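Local coordinates for protein transcriptional regulator PA3341 (Pseudomonas aeruginosa, PDB 2FBH) that probably binds DNA as a dimeric, zinc-binding transcription factor of the MarR family, at residues 113-116 / 117-121. Sequence-based numbering, arbitrary orientation.
Sequences AASV and RNDVL. With SO4 (sulfate ion), chain E.
With CG set opposite its backbone N (chi1 -171°) and a bend at chi3 (-39°), Arg-117 folds its guanidinium back along helix 102-120 over Ala-113 and Ala-114. Its NH1 lies 3.7 Å from CB of Ala-114, and the carbonyl O of Ala-113 sits above one face, offset toward the rim. The edge carrying NE and NH2 faces the sulfate, whose S is in the guanidinium plane: NE gives a nearly straight bond to O1 (3.1 Å, 173°) and NH2 one to O4 (2.8 Å). Arg-23, Arg-48, and Gly-12 and Thr-13 of the second subunit complete this anion site. Two residues on, CG of Asp-119 lies beside its own backbone N, which puts the carboxylate by the Ser-115 carbonyl. A water donates to Asp-119 OD1, which also takes a weak bond from Asn-118 ND2. On the buried side, Val-116 CG1 meets Val-120 CG1 at 3.9 Å, and both valines pack on Trp-22 of helix 11-29. Four i to i+4 backbone bonds hold these groups in step. The C-terminal end of helix 102-120 thus lies at the dimer interface of this MarR-family protein. The sulfate, probably from the crystallisation liquor, would offset the positive charge gathered by Arg-117, Arg-48 and Arg-23, while salt bridges from OD2 of Asp-119 probably help hold this helix end to Arg-29 of helix 11-29 and to Arg-146 of the second subunit.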
loop_
_atom_site.group_PDB
_atom_site.type_symbol
_atom_site.label_atom_id
_atom_site.label_comp_id
_atom_site.label_asym_id
_atom_site.label_seq_id
_atom_site.Cartn_x
_atom_site.Cartn_y
_atom_site.Cartn_z
ATOM N N ALA A 113 16.641 0.020 -6.101
ATOM C CA ALA A 113 15.338 -0.567 -6.436
ATOM C C ALA A 113 15.531 -1.855 -7.328
ATOM O O ALA A 113 14.850 -2.866 -7.087
ATOM C CB ALA A 113 14.473 0.416 -7.159
ATOM N N ALA A 114 16.489 -1.820 -8.259
ATOM C CA ALA A 114 16.852 -3.027 -9.020
ATOM C C ALA A 114 17.365 -4.138 -8.121
ATOM O O ALA A 114 17.001 -5.305 -8.328
ATOM C CB ALA A 114 17.821 -2.687 -10.055
ATOM N N SER A 115 18.162 -3.799 -7.117
ATOM C CA SER A 115 18.641 -4.817 -6.182
ATOM C C SER A 115 17.461 -5.500 -5.430
ATOM O O SER A 115 17.394 -6.721 -5.281
ATOM C CB SER A 115 19.625 -4.195 -5.193
ATOM O OG SER A 115 20.277 -5.249 -4.556
ATOM N N VAL A 116 16.539 -4.693 -4.926
ATOM C CA VAL A 116 15.400 -5.266 -4.172
ATOM C C VAL A 116 14.612 -6.178 -5.144
ATOM O O VAL A 116 14.197 -7.263 -4.773
ATOM C CB VAL A 116 14.515 -4.153 -3.598
ATOM C CG1 VAL A 116 13.275 -4.766 -2.953
ATOM C CG2 VAL A 116 15.357 -3.340 -2.496
ATOM N N ARG A 117 14.405 -5.701 -6.374
ATOM C CA ARG A 117 13.604 -6.484 -7.397
ATOM C C ARG A 117 14.293 -7.799 -7.668
ATOM O O ARG A 117 13.657 -8.862 -7.556
ATOM C CB ARG A 117 13.443 -5.614 -8.688
ATOM C CG ARG A 117 12.475 -6.223 -9.696
ATOM C CD ARG A 117 12.442 -5.379 -11.013
ATOM N NE ARG A 117 12.516 -4.001 -10.708
ATOM C CZ ARG A 117 13.487 -3.120 -10.974
ATOM N NH1 ARG A 117 14.580 -3.353 -11.690
ATOM N NH2 ARG A 117 13.316 -1.931 -10.527
ATOM N N ASN A 118 15.596 -7.758 -7.919
ATOM C CA ASN A 118 16.383 -9.009 -8.051
ATOM C C ASN A 118 16.181 -9.960 -6.861
ATOM O O ASN A 118 15.939 -11.182 -7.000
ATOM C CB ASN A 118 17.858 -8.619 -8.120
ATOM C CG ASN A 118 18.718 -9.756 -8.460
ATOM O OD1 ASN A 118 18.688 -10.225 -9.608
ATOM N ND2 ASN A 118 19.496 -10.250 -7.468
ATOM N N ASP A 119 16.337 -9.443 -5.649
ATOM C CA ASP A 119 16.284 -10.318 -4.532
ATOM C C ASP A 119 14.863 -10.860 -4.242
ATOM O O ASP A 119 14.700 -12.039 -3.885
ATOM C CB ASP A 119 16.732 -9.543 -3.275
ATOM C CG ASP A 119 18.215 -9.184 -3.300
ATOM O OD1 ASP A 119 18.951 -9.673 -4.215
ATOM O OD2 ASP A 119 18.633 -8.357 -2.436
ATOM N N VAL A 120 13.847 -10.035 -4.362
ATOM C CA VAL A 120 12.488 -10.497 -4.049
ATOM C C VAL A 120 11.968 -11.496 -5.120
ATOM O O VAL A 120 11.149 -12.307 -4.773
ATOM C CB VAL A 120 11.462 -9.378 -3.647
ATOM C CG1 VAL A 120 12.060 -8.476 -2.596
ATOM C CG2 VAL A 120 11.025 -8.643 -4.872
ATOM N N LEU A 121 12.528 -11.436 -6.323
ATOM C CA LEU A 121 12.133 -12.378 -7.430
ATOM C C LEU A 121 12.921 -13.651 -7.381
ATOM O O LEU A 121 12.735 -14.526 -8.253
ATOM C CB LEU A 121 12.234 -11.707 -8.786
ATOM C CG LEU A 121 11.172 -10.558 -8.828
ATOM C CD1 LEU A 121 11.339 -9.788 -10.111
ATOM C CD2 LEU A 121 9.638 -10.992 -8.502
HETATM S S SO4 E . 9.919 -1.752 -8.626
HETATM O O1 SO4 E . 9.888 -2.997 -9.340
HETATM O O2 SO4 E . 9.589 -1.886 -7.203
HETATM O O3 SO4 E . 8.872 -0.957 -9.240
HETATM O O4 SO4 E . 11.278 -1.136 -8.805
HETATM O O HOH W 1 20.822 -7.939 -5.310
#